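2-keto acid:ferredoxin oxidoreductase subunit alpha (Pyrococcus furiosus, PDB 1YD7) probably catalyses, as part of a heterotetramer, the ferredoxin-dependent oxidative decarboxylation of 2-oxoglutarate to succinyl-CoA. Local coordinates at residues Ala79-Ser84 against Thr112-Val117; Ala90-Ser95 against Val116-Val121. One frame throughout, in Å; residues are numbered along the deposited sequence.

How the contacts relate
Both contacts involve strand 116-121 of the six-stranded parallel sheet. Contact 2 lies near the centre of the chain and joins that strand to its neighbour 90-95 through a ladder of backbone hydrogen bonds, with side chains packed on both faces. Contact 1, about 11 Å away between centres, is also largely buried but sits at the beginning of the strand, where helix 73-85 meets the incoming loop; it is smaller and relies on one serine hydroxyl and a single aliphatic touch. Helix 73-85 leads directly into strand 90-95, and Val-116 takes part in both contacts. The two meet where Ala-80 of the helix packs against Ala-90.

Contact 1 (Ala79-Ser84 against Thr112-Val117)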
ATOM      1  N   ALA A  79      -2.009  -1.809 -14.376  1.00 30.48           N
ATOM      2  CA  ALA A  79      -3.162  -0.985 -14.033  1.00 26.24           C
ATOM      3  C   ALA A  79      -2.838   0.105 -13.048  1.00 27.52           C
ATOM      4  O   ALA A  79      -3.345   1.232 -13.181  1.00 24.16           O
ATOM      5  CB  ALA A  79      -4.277  -1.856 -13.491  1.00 26.28           C
ATOM      6  N   ALA A  80      -2.040  -0.224 -12.022  1.00 27.53           N
ATOM      7  CA  ALA A  80      -1.602   0.790 -11.054  1.00 26.95           C
ATOM      8  C   ALA A  80      -0.685   1.845 -11.719  1.00 25.82           C
ATOM      9  O   ALA A  80      -0.766   3.029 -11.407  1.00 25.55           O
ATOM     10  CB  ALA A  80      -0.892   0.121  -9.873  1.00 31.02           C
ATOM     11  N   ILE A  81       0.164   1.410 -12.647  1.00 28.75           N
ATOM     12  CA  ILE A  81       1.009   2.332 -13.464  1.00 29.28           C
ATOM     13  C   ILE A  81       0.174   3.334 -14.286  1.00 28.01           C
ATOM     14  O   ILE A  81       0.430   4.547 -14.231  1.00 26.43           O
ATOM     15  CB  ILE A  81       2.017   1.535 -14.383  1.00 32.01           C
ATOM     16  CG1 ILE A  81       3.065   0.808 -13.530  1.00 35.50           C
ATOM     17  CG2 ILE A  81       2.757   2.470 -15.396  1.00 31.83           C
ATOM     18  CD1 ILE A  81       3.871  -0.255 -14.309  1.00 35.09           C
ATOM     19  N   GLY A  82      -0.852   2.844 -14.994  1.00 29.01           N
ATOM     20  CA  GLY A  82      -1.733   3.714 -15.796  1.00 26.37           C
ATOM     21  C   GLY A  82      -2.529   4.700 -14.952  1.00 26.29           C
ATOM     22  O   GLY A  82      -2.623   5.881 -15.276  1.00 26.44           O
ATOM     23  N   ALA A  83      -3.078   4.216 -13.844  1.00 24.34           N
ATOM     24  CA  ALA A  83      -3.740   5.087 -12.888  1.00 22.51           C
ATOM     25  C   ALA A  83      -2.822   6.171 -12.389  1.00 20.86           C
ATOM     26  O   ALA A  83      -3.247   7.311 -12.257  1.00 21.51           O
ATOM     27  CB  ALA A  83      -4.276   4.256 -11.687  1.00 25.00           C
ATOM     28  N   SER A  84      -1.578   5.810 -12.037  1.00 24.96           N
ATOM     29  CA  SER A  84      -0.596   6.808 -11.556  1.00 27.79           C
ATOM     30  C   SER A  84      -0.304   7.898 -12.605  1.00 28.00           C
ATOM     31  O   SER A  84      -0.317   9.100 -12.323  1.00 23.87           O
ATOM     32  CB  SER A  84       0.745   6.149 -11.183  1.00 27.84           C
ATOM     33  OG  SER A  84       1.666   7.152 -10.775  1.00 23.20           O
ATOM     34  N   THR A 112      11.448   6.356 -17.009  1.00 80.29           N
ATOM     35  CA  THR A 112       9.982   6.274 -16.734  1.00 71.42           C
ATOM     36  C   THR A 112       9.482   7.086 -15.512  1.00 67.45           C
ATOM     37  O   THR A 112       8.577   7.915 -15.664  1.00 67.34           O
ATOM     38  CB  THR A 112       9.266   4.877 -16.991  1.00 74.13           C
ATOM     39  OG1 THR A 112       7.905   5.141 -17.354  1.00 72.81           O
ATOM     40  CG2 THR A 112       9.269   3.896 -15.802  1.00 73.70           C
ATOM     41  N   GLU A 113      10.084   6.910 -14.337  1.00 58.25           N
ATOM     42  CA  GLU A 113       9.739   7.703 -13.155  1.00 55.20           C
ATOM     43  C   GLU A 113       8.242   7.724 -12.807  1.00 43.38           C
ATOM     44  O   GLU A 113       7.647   8.790 -12.665  1.00 38.54           O
ATOM     45  CB  GLU A 113      10.243   9.151 -13.293  1.00 55.40           C
ATOM     46  CG  GLU A 113      11.732   9.295 -13.539  1.00 56.82           C
ATOM     47  CD  GLU A 113      12.187  10.745 -13.528  0.50 56.45           C
ATOM     48  OE1 GLU A 113      11.358  11.646 -13.277  0.50 57.74           O
ATOM     49  OE2 GLU A 113      13.383  10.984 -13.771  0.50 56.95           O
ATOM     50  N   THR A 114       7.642   6.552 -12.649  1.00 38.86           N
ATOM     51  CA  THR A 114       6.235   6.480 -12.187  1.00 37.76           C
ATOM     52  C   THR A 114       6.098   6.226 -10.659  1.00 33.51           C
ATOM     53  O   THR A 114       6.544   5.183 -10.162  1.00 32.40           O
ATOM     54  CB  THR A 114       5.375   5.478 -13.059  1.00 41.52           C
ATOM     55  OG1 THR A 114       4.294   4.925 -12.292  1.00 42.90           O
ATOM     56  CG2 THR A 114       6.190   4.375 -13.643  1.00 40.75           C
ATOM     57  N   PRO A 115       5.492   7.184  -9.918  1.00 29.86           N
ATOM     58  CA  PRO A 115       5.182   6.939  -8.509  1.00 30.75           C
ATOM     59  C   PRO A 115       4.125   5.841  -8.300  1.00 31.89           C
ATOM     60  O   PRO A 115       2.985   5.963  -8.777  1.00 29.07           O
ATOM     61  CB  PRO A 115       4.655   8.295  -7.993  1.00 29.97           C
ATOM     62  CG  PRO A 115       4.805   9.277  -9.115  1.00 29.86           C
ATOM     63  CD  PRO A 115       5.041   8.521 -10.364  1.00 30.52           C
ATOM     64  N   VAL A 116       4.523   4.783  -7.598  1.00 30.60           N
ATOM     65  CA  VAL A 116       3.632   3.678  -7.225  1.00 28.77           C
ATOM     66  C   VAL A 116       4.183   2.931  -6.004  1.00 27.04           C
ATOM     67  O   VAL A 116       5.383   2.847  -5.848  1.00 29.81           O
ATOM     68  CB  VAL A 116       3.399   2.723  -8.404  1.00 27.21           C
ATOM     69  CG1 VAL A 116       4.709   2.099  -8.920  1.00 29.91           C
ATOM     70  CG2 VAL A 116       2.370   1.620  -8.042  1.00 28.20           C
ATOM     71  N   VAL A 117       3.298   2.431  -5.136  1.00 29.16           N
ATOM     72  CA  VAL A 117       3.665   1.539  -3.993  1.00 27.98           C
ATOM     73  C   VAL A 117       3.280   0.104  -4.294  1.00 27.16           C
ATOM     74  O   VAL A 117       2.139  -0.176  -4.634  1.00 25.00           O
ATOM     75  CB  VAL A 117       2.992   2.027  -2.706  1.00 27.90           C
ATOM     76  CG1 VAL A 117       3.255   1.109  -1.513  1.00 28.38           C
ATOM     77  CG2 VAL A 117       3.478   3.414  -2.412  1.00 26.78           C
TER
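The hydroxyl of Ser-84 is swung away from its own backbone N (chi1 178°), which carries OG off the helix to the carbonyl of Pro-115. Val-116 is turned with CG2 opposite the backbone N, where it reaches the helix, while CG1 takes the hindered place between N and the carbonyl carbon.

A single hydrogen bond joins the segments, from Ser-84 OG to Pro-115 O at 2.7 Å. The hydroxyl approaches at a C=O...OG angle of 142° and stands 16° out of the carbonyl plane. Ser-84 OG also lies 3.7 Å from Pro-115 CD, and the proline side chain further touches Glu-175 of helix 160-177 and Arg-209. One turn earlier on the helix, the methyl of Ala-80 meets Val-116 CG2 at 4.0 Å, closing the gap between helix and strand with aliphatic carbon; Ala-80 also rests on Ala-90 of the adjacent strand. Beside the serine, Thr-114 turns its hydroxyl toward the helix. CG2 of Ile-81 comes within 4.2 Å of Thr-114 OG1, a loose touch, and Ser-84 OG comes to 3.8 Å of the same atom, too far to bond.

Helix 73-85 is thereby joined, close to its C-terminal end, to the loop that enters strand 116-121. Serine satisfies the proline carbonyl at this entrance, so one buried polar atom is paired, whereas its neighbour, Thr-114 OG1, has no partner in the model.

Contact 2 (Ala90-Ser95 against Val116-Val121); sequences AMTATS and VVIVDV
Five backbone hydrogen bonds link Ala-90, Thr-92 and Thr-94 to Val-117, Val-119 and Val-121, paired in parallel with the strand directions 18° apart. The amide of Val-117 donates to Ala-90 O and that of Thr-92 to Val-117 O; the alternation then continues through Val-119 N to Thr-92 O, Thr-94 N to Val-119 O at 2.8 Å and Val-121 N to Thr-94 O at 2.7 Å. Short CA-H...O contacts accompany them, such as Ala-93 CA to Val-119 O at 3.2 Å.

A side-chain bond extends the ladder. With chi1 -156°, Ser-95 sends OG to Val-121 O at 3.1 Å, tilted 30° out of the carbonyl plane, although this residue is poorly ordered.

Apolar packing differs between the faces. On one, selenomethionine Met-91 crosses Val-117 and Val-119 at a slant, its methyl modelled too close for its place to be trusted; farther along Ala-93 CB meets Val-119 CB at 4.0 Å. On the other, Thr-92 and Ile-118 run abreast, CG2 of the threonine 3.8 Å from CG1 of the isoleucine, both touching Ile-77 of helix 73-85; Thr-92 OG1 is hydrogen-bonded to Ala-42 O of strand 40-43, on the other flank of 90-95.

These are adjacent inner strands of a parallel sheet with order 2-1-3-4-6-5 and helices packed on it, the alpha/beta architecture of the thiamine diphosphate-binding family to which this region belongs.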
ATOM      1  N   ALA A  90      -1.393   5.382  -6.330  1.00 25.81           N
ATOM      2  CA  ALA A  90      -1.763   4.016  -6.686  1.00 26.19           C
ATOM      3  C   ALA A  90      -0.892   3.013  -5.975  1.00 30.16           C
ATOM      4  O   ALA A  90       0.278   3.309  -5.657  1.00 30.09           O
ATOM      5  CB  ALA A  90      -1.629   3.796  -8.193  1.00 26.87           C
HETATM    6  N   MSE A  91      -1.477   1.843  -5.719  1.00 32.96           N
HETATM    7  CA  MSE A  91      -0.769   0.712  -5.152  1.00 39.91           C
HETATM    8  C   MSE A  91      -1.301  -0.608  -5.693  1.00 35.78           C
HETATM    9  O   MSE A  91      -2.401  -0.680  -6.227  1.00 32.44           O
HETATM   10  CB  MSE A  91      -0.758   0.763  -3.610  1.00 42.46           C
HETATM   11  CG  MSE A  91      -1.871   0.067  -2.871  1.00 50.91           C
HETATM   12 SE   MSE A  91      -1.596  -0.191  -0.862  1.00 60.37          SE
HETATM   13  CE  MSE A  91       0.206  -0.205  -0.596  1.00 55.42           C
ATOM     14  N   THR A  92      -0.468  -1.634  -5.613  1.00 34.78           N
ATOM     15  CA  THR A  92      -0.873  -2.995  -5.879  1.00 35.65           C
ATOM     16  C   THR A  92      -0.205  -3.877  -4.829  1.00 34.31           C
ATOM     17  O   THR A  92       0.719  -3.432  -4.149  1.00 33.97           O
ATOM     18  CB  THR A  92      -0.510  -3.441  -7.333  1.00 37.86           C
ATOM     19  OG1 THR A  92      -0.859  -4.826  -7.525  1.00 42.08           O
ATOM     20  CG2 THR A  92       0.988  -3.241  -7.643  1.00 40.32           C
ATOM     21  N   ALA A  93      -0.696  -5.107  -4.689  1.00 36.90           N
ATOM     22  CA  ALA A  93      -0.193  -6.074  -3.709  1.00 43.07           C
ATOM     23  C   ALA A  93      -0.035  -7.449  -4.322  1.00 44.74           C
ATOM     24  O   ALA A  93      -0.936  -7.936  -4.975  1.00 42.40           O
ATOM     25  CB  ALA A  93      -1.106  -6.157  -2.499  1.00 44.16           C
ATOM     26  N   THR A  94       1.120  -8.069  -4.100  1.00 50.81           N
ATOM     27  CA  THR A  94       1.390  -9.404  -4.631  1.00 52.51           C
ATOM     28  C   THR A  94       2.046 -10.280  -3.567  1.00 53.70           C
ATOM     29  O   THR A  94       2.416  -9.796  -2.495  1.00 49.32           O
ATOM     30  CB  THR A  94       2.244  -9.355  -5.928  1.00 52.94           C
ATOM     31  OG1 THR A  94       2.451 -10.691  -6.399  1.00 52.99           O
ATOM     32  CG2 THR A  94       3.597  -8.651  -5.708  1.00 51.12           C
ATOM     33  N   SER A  95       2.146 -11.575  -3.864  1.00 58.46           N
ATOM     34  CA  SER A  95       2.656 -12.556  -2.900  1.00 63.38           C
ATOM     35  C   SER A  95       3.536 -13.617  -3.569  1.00 65.83           C
ATOM     36  O   SER A  95       3.291 -14.005  -4.710  1.00 65.14           O
ATOM     37  CB  SER A  95       1.491 -13.223  -2.153  1.00 63.09           C
ATOM     38  OG  SER A  95       1.917 -13.726  -0.897  1.00 64.05           O
ATOM     39  N   VAL A 116       4.523   4.783  -7.598  1.00 30.60           N
ATOM     40  CA  VAL A 116       3.632   3.678  -7.225  1.00 28.77           C
ATOM     41  C   VAL A 116       4.183   2.931  -6.004  1.00 27.04           C
ATOM     42  O   VAL A 116       5.383   2.847  -5.848  1.00 29.81           O
ATOM     43  CB  VAL A 116       3.399   2.723  -8.404  1.00 27.21           C
ATOM     44  CG1 VAL A 116       4.709   2.099  -8.920  1.00 29.91           C
ATOM     45  CG2 VAL A 116       2.370   1.620  -8.042  1.00 28.20           C
ATOM     46  N   VAL A 117       3.298   2.431  -5.136  1.00 29.16           N
ATOM     47  CA  VAL A 117       3.665   1.539  -3.993  1.00 27.98           C
ATOM     48  C   VAL A 117       3.280   0.104  -4.294  1.00 27.16           C
ATOM     49  O   VAL A 117       2.139  -0.176  -4.634  1.00 25.00           O
ATOM     50  CB  VAL A 117       2.992   2.027  -2.706  1.00 27.90           C
ATOM     51  CG1 VAL A 117       3.255   1.109  -1.513  1.00 28.38           C
ATOM     52  CG2 VAL A 117       3.478   3.414  -2.412  1.00 26.78           C
ATOM     53  N   ILE A 118       4.247  -0.802  -4.226  1.00 29.14           N
ATOM     54  CA  ILE A 118       3.990  -2.226  -4.413  1.00 29.66           C
ATOM     55  C   ILE A 118       4.238  -2.966  -3.097  1.00 29.52           C
ATOM     56  O   ILE A 118       5.372  -3.000  -2.597  1.00 30.49           O
ATOM     57  CB  ILE A 118       4.887  -2.873  -5.491  1.00 30.24           C
ATOM     58  CG1 ILE A 118       4.625  -2.277  -6.887  1.00 33.96           C
ATOM     59  CG2 ILE A 118       4.673  -4.387  -5.499  1.00 29.13           C
ATOM     60  CD1 ILE A 118       5.580  -1.162  -7.279  1.00 36.04           C
ATOM     61  N   VAL A 119       3.173  -3.561  -2.552  1.00 30.96           N
ATOM     62  CA  VAL A 119       3.273  -4.426  -1.375  1.00 27.49           C
ATOM     63  C   VAL A 119       3.592  -5.812  -1.861  1.00 27.16           C
ATOM     64  O   VAL A 119       2.850  -6.384  -2.639  1.00 30.03           O
ATOM     65  CB  VAL A 119       1.985  -4.443  -0.533  1.00 28.09           C
ATOM     66  CG1 VAL A 119       2.170  -5.300   0.763  1.00 29.94           C
ATOM     67  CG2 VAL A 119       1.603  -3.049  -0.156  1.00 26.26           C
ATOM     68  N   ASP A 120       4.749  -6.308  -1.461  1.00 32.34           N
ATOM     69  CA  ASP A 120       5.154  -7.672  -1.737  1.00 36.33           C
ATOM     70  C   ASP A 120       5.017  -8.465  -0.423  1.00 36.55           C
ATOM     71  O   ASP A 120       5.709  -8.170   0.546  1.00 34.58           O
ATOM     72  CB  ASP A 120       6.604  -7.664  -2.218  1.00 37.55           C
ATOM     73  CG  ASP A 120       7.147  -9.056  -2.540  1.00 41.36           C
ATOM     74  OD1 ASP A 120       6.379 -10.017  -2.781  1.00 42.27           O
ATOM     75  OD2 ASP A 120       8.387  -9.168  -2.562  1.00 47.08           O
ATOM     76  N   VAL A 121       4.142  -9.462  -0.385  1.00 40.31           N
ATOM     77  CA  VAL A 121       4.043 -10.333   0.818  1.00 42.56           C
ATOM     78  C   VAL A 121       4.912 -11.590   0.717  1.00 46.01           C
ATOM     79  O   VAL A 121       4.649 -12.481  -0.082  1.00 47.44           O
ATOM     80  CB  VAL A 121       2.589 -10.726   1.128  1.00 42.05           C
ATOM     81  CG1 VAL A 121       2.501 -11.529   2.443  1.00 42.95           C
ATOM     82  CG2 VAL A 121       1.724  -9.470   1.200  1.00 42.79           C
TER